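Local coordinates for oxidized polyvinyl alcohol hydrolase (PDB 3WLA), which hydrolyses beta-diketones such as 4,6-nonanedione, and cleaves oxidized polyvinyl alcohol in the second step of polyvinyl alcohol breakdown, at residues C254-Y257 with R258-T261; S197-P200 with F201-R205. All blocks are in the same frame, centred on the assembly; numbering follows the deposited sequence.

Interaction 1 of 2, residues C254-Y257 with R258-T261; sequences CSDY and RPTT
Tyr257 O accepts a first-turn helix bond from Thr261 N at 3.2 Å, directly after strand 253-256 ends at Asp256. Tyr257 O takes a second bond, from Thr261 OG1 at 2.8 Å, which comes in nearly along the C=O axis. With OG1 between the backbone N and the carbonyl carbon (chi1 55°), the Thr261 hydroxyl is turned back toward the Tyr257 carbonyl, which its own N-H also reaches; it also bonds His334. Asp256 is the N-cap of helix 257-269. Asp256 OD1 accepts from Arg258 N at 2.9 Å, with the donor above the carboxylate plane. Pro259 CD packs against the same carboxylate, 3.4 Å from Asp256 OD1. The Arg258 side chain runs beside that of Asp256, but the charged groups do not touch. Water 2 donates to OD1 and accepts a weak bond from Arg258 NE, so it bridges them. The guanidinium pairs instead with Glu241. Just upstream, Cys254 and Ser255 both face Trp245 in a classic beta bulge of the two-stranded sheet. Tyr257 stacks on His285 and lies near Ser162, a charge-relay residue by similarity and probably the nucleophile. This places the strand-to-helix turn beside the probable active site of the alpha/beta-hydrolase fold. Thr260 OG1 sits obliquely by the Tyr257 ring, 3.4 Å from Tyr257 CD1, and is hydrogen-bonded to Gly187 O.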
loop_
_atom_site.group_PDB
_atom_site.type_symbol
_atom_site.label_atom_id
_atom_site.label_comp_id
_atom_site.label_asym_id
_atom_site.label_seq_id
_atom_site.Cartn_x
_atom_site.Cartn_y
_atom_site.Cartn_z
ATOM N N CYS A 254 9.731 -13.578 10.696
ATOM C CA CYS A 254 10.563 -12.989 9.671
ATOM C C CYS A 254 10.300 -11.520 9.304
ATOM O O CYS A 254 11.019 -10.997 8.478
ATOM C CB CYS A 254 10.598 -13.873 8.440
ATOM S SG CYS A 254 9.032 -14.511 7.981
ATOM N N SER A 255 9.255 -10.887 9.850
ATOM C CA SER A 255 9.035 -9.458 9.638
ATOM C C SER A 255 8.539 -8.867 10.958
ATOM O O SER A 255 7.662 -9.449 11.623
ATOM C CB SER A 255 7.955 -9.162 8.603
ATOM O OG SER A 255 8.417 -9.436 7.309
ATOM N N ASP A 256 9.105 -7.728 11.338
ATOM C CA ASP A 256 8.678 -7.030 12.536
ATOM C C ASP A 256 8.309 -5.648 12.001
ATOM O O ASP A 256 9.166 -4.921 11.506
ATOM C CB ASP A 256 9.854 -6.945 13.489
ATOM C CG ASP A 256 9.550 -6.124 14.733
ATOM O OD1 ASP A 256 8.599 -5.334 14.798
ATOM O OD2 ASP A 256 10.328 -6.268 15.663
ATOM N N TYR A 257 7.057 -5.274 12.076
ATOM C CA TYR A 257 6.673 -4.015 11.517
ATOM C C TYR A 257 7.000 -2.782 12.322
ATOM O O TYR A 257 6.597 -1.712 11.950
ATOM C CB TYR A 257 5.202 -4.024 11.157
ATOM C CG TYR A 257 4.977 -5.138 10.142
ATOM C CD1 TYR A 257 5.187 -4.918 8.780
ATOM C CD2 TYR A 257 4.710 -6.452 10.588
ATOM C CE1 TYR A 257 5.146 -6.008 7.859
ATOM C CE2 TYR A 257 4.663 -7.531 9.696
ATOM C CZ TYR A 257 4.878 -7.294 8.337
ATOM O OH TYR A 257 4.798 -8.361 7.482
ATOM N N ARG A 258 7.738 -2.928 13.411
ATOM C CA ARG A 258 8.095 -1.718 14.172
ATOM C C ARG A 258 9.189 -1.018 13.356
ATOM O O ARG A 258 9.038 0.132 12.936
ATOM C CB ARG A 258 8.594 -2.109 15.577
ATOM C CG ARG A 258 9.022 -0.947 16.499
ATOM C CD ARG A 258 9.855 -1.587 17.619
ATOM N NE ARG A 258 9.000 -2.475 18.410
ATOM C CZ ARG A 258 8.158 -2.010 19.318
ATOM N NH1 ARG A 258 8.105 -0.697 19.547
ATOM N NH2 ARG A 258 7.301 -2.813 19.929
ATOM N N PRO A 259 10.277 -1.722 13.065
ATOM C CA PRO A 259 11.291 -1.009 12.294
ATOM C C PRO A 259 10.840 -0.640 10.886
ATOM O O PRO A 259 11.298 0.381 10.319
ATOM C CB PRO A 259 12.469 -1.970 12.272
ATOM C CG PRO A 259 11.825 -3.344 12.504
ATOM C CD PRO A 259 10.788 -3.019 13.549
ATOM N N THR A 260 9.950 -1.452 10.297
ATOM C CA THR A 260 9.552 -1.108 8.947
ATOM C C THR A 260 8.657 0.093 8.856
ATOM O O THR A 260 8.759 0.835 7.878
ATOM C CB THR A 260 8.838 -2.262 8.203
ATOM O OG1 THR A 260 7.549 -2.457 8.780
ATOM C CG2 THR A 260 9.645 -3.512 8.302
ATOM N N THR A 261 7.764 0.293 9.813
ATOM C CA THR A 261 6.905 1.486 9.720
ATOM C C THR A 261 7.701 2.695 10.257
ATOM O O THR A 261 7.401 3.856 9.931
ATOM C CB THR A 261 5.598 1.307 10.473
ATOM O OG1 THR A 261 5.882 0.955 11.836
ATOM C CG2 THR A 261 4.763 0.157 9.828
HETATM O O HOH W 1 11.276 -4.864 17.614
HETATM O O HOH W 2 7.546 -5.077 17.560
#

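Interaction 2 of 2, residues S197-P200 with F201-R205; sequences STVP and FQETR
Glu203 reaches back along the first helical turn and lays its side chain across Val199. Glu203 CB is 3.9 Å from Val199 CG2, and CG stays close to the same methyl. CG stands anti to the backbone N (chi1 -161°) and the chain is extended beyond it, which carries the carboxylate over the valine. Glu203 CD comes to 3.6 Å from Val199 CB. At the tip, OE1 touches Val199 CB, while Glu203 OE2 meets both methyls, at 3.5 Å from Val199 CG1 as well as CG2. The contact is van der Waals only, and the two side chains cross at about a right angle. OE2 also has a long, weak ion pair with Lys193. An alanine in place of Val199 would lack both methyls, and the Glu203 carboxylate would probably lose that support and be freer to turn. Pro200 holds the N-cap position, and Pro200 O accepts from Thr204 N at 2.9 Å, the opening bond of the helix. Thr204 OG1 lies 2.8 Å from Val199 O and donates to water 3, which also accepts from Val199 N. This water ties the extended loop to the helix. Phe201 CZ sits 3.8 Å above the guanidinium plane of Arg205, one turn further on, over its centre. Arg205 NH1 donates to Gln202 OE1 at 2.7 Å. The site is a surface helix start. The loop follows strand 181-185, and Phe201 and Arg205 of helix 201-210 touch Leu253 of strand 253-256.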
loop_
_atom_site.group_PDB
_atom_site.type_symbol
_atom_site.label_atom_id
_atom_site.label_comp_id
_atom_site.label_asym_id
_atom_site.label_seq_id
_atom_site.Cartn_x
_atom_site.Cartn_y
_atom_site.Cartn_z
ATOM N N SER A 197 22.914 -3.408 0.147
ATOM C CA SER A 197 23.094 -4.838 0.458
ATOM C C SER A 197 22.178 -5.238 1.634
ATOM O O SER A 197 21.906 -4.417 2.503
ATOM C CB SER A 197 24.581 -5.126 0.824
ATOM O OG SER A 197 24.914 -4.450 2.027
ATOM N N THR A 198 21.722 -6.495 1.652
ATOM C CA THR A 198 20.828 -6.969 2.735
ATOM C C THR A 198 21.529 -7.851 3.781
ATOM O O THR A 198 22.394 -8.628 3.424
ATOM C CB THR A 198 19.637 -7.802 2.118
ATOM O OG1 THR A 198 18.930 -6.952 1.216
ATOM C CG2 THR A 198 18.613 -8.294 3.210
ATOM N N VAL A 199 21.213 -7.679 5.056
ATOM C CA VAL A 199 21.752 -8.563 6.090
ATOM C C VAL A 199 20.456 -9.178 6.660
ATOM O O VAL A 199 19.364 -8.592 6.516
ATOM C CB VAL A 199 22.591 -7.826 7.146
ATOM C CG1 VAL A 199 23.883 -7.335 6.476
ATOM C CG2 VAL A 199 21.816 -6.648 7.748
ATOM N N PRO A 200 20.555 -10.370 7.285
ATOM C CA PRO A 200 19.411 -11.098 7.854
ATOM C C PRO A 200 18.487 -10.309 8.744
ATOM O O PRO A 200 18.828 -9.229 9.224
ATOM C CB PRO A 200 20.075 -12.275 8.567
ATOM C CG PRO A 200 21.379 -11.670 9.027
ATOM C CD PRO A 200 21.813 -10.976 7.739
ATOM N N PHE A 201 17.304 -10.875 8.963
ATOM C CA PHE A 201 16.272 -10.261 9.771
ATOM C C PHE A 201 16.739 -9.695 11.107
ATOM O O PHE A 201 16.475 -8.543 11.419
ATOM C CB PHE A 201 15.156 -11.279 10.042
ATOM C CG PHE A 201 14.136 -10.808 11.026
ATOM C CD1 PHE A 201 13.264 -9.768 10.707
ATOM C CD2 PHE A 201 14.021 -11.424 12.260
ATOM C CE1 PHE A 201 12.284 -9.354 11.609
ATOM C CE2 PHE A 201 13.049 -11.033 13.177
ATOM C CZ PHE A 201 12.166 -9.989 12.854
ATOM N N GLN A 202 17.422 -10.510 11.902
ATOM C CA GLN A 202 17.834 -10.089 13.238
ATOM C C GLN A 202 18.747 -8.857 13.256
ATOM O O GLN A 202 18.543 -7.925 14.040
ATOM C CB GLN A 202 18.506 -11.277 13.968
ATOM C CG GLN A 202 17.995 -11.513 15.384
ATOM C CD GLN A 202 16.516 -11.946 15.426
ATOM O OE1 GLN A 202 15.695 -11.348 16.166
ATOM N NE2 GLN A 202 16.168 -12.984 14.632
ATOM N N GLU A 203 19.779 -8.895 12.424
ATOM C CA GLU A 203 20.720 -7.790 12.304
ATOM C C GLU A 203 19.935 -6.567 11.787
ATOM O O GLU A 203 20.108 -5.443 12.267
ATOM C CB GLU A 203 21.838 -8.165 11.312
ATOM C CG GLU A 203 23.130 -7.255 11.465
ATOM C CD GLU A 203 24.210 -7.433 10.336
ATOM O OE1 GLU A 203 24.633 -8.598 10.055
ATOM O OE2 GLU A 203 24.651 -6.397 9.745
ATOM N N THR A 204 19.041 -6.799 10.819
ATOM C CA THR A 204 18.258 -5.701 10.251
ATOM C C THR A 204 17.444 -5.035 11.314
ATOM O O THR A 204 17.417 -3.810 11.357
ATOM C CB THR A 204 17.342 -6.148 9.103
ATOM O OG1 THR A 204 18.152 -6.564 8.019
ATOM C CG2 THR A 204 16.493 -4.989 8.594
ATOM N N ARG A 205 16.822 -5.822 12.200
ATOM C CA ARG A 205 16.012 -5.246 13.295
ATOM C C ARG A 205 16.891 -4.412 14.204
ATOM O O ARG A 205 16.499 -3.337 14.685
ATOM C CB ARG A 205 15.392 -6.330 14.199
ATOM C CG ARG A 205 13.937 -6.440 14.146
ATOM C CD ARG A 205 13.293 -6.899 15.434
ATOM N NE ARG A 205 13.748 -8.186 15.916
ATOM C CZ ARG A 205 12.968 -9.047 16.586
ATOM N NH1 ARG A 205 13.454 -10.202 17.021
ATOM N NH2 ARG A 205 11.683 -8.777 16.760
HETATM O O HOH W 3 19.311 -5.606 5.744
#

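From the N terminus, the chain leaves strand 181-185 of the main sheet and reaches interaction 2, at the start of helix 201-210. It then runs through strands 232-238 and 244-246 to interaction 1, which begins in strand 253-256 and runs into helix 257-269. Each contact is local and closes only a single helical turn. They follow in series, so neither nests in nor crosses the other. The centres of interactions 1 and 2 are about 11 Å apart, and the two touch. Arg205 NH2 forms a salt bridge to Asp256 OD2 at 3.1 Å, and Phe201 packs on Ser255 and Asp256. Helix 201-210 is thereby tied to the hairpin and to the start of helix 257-269.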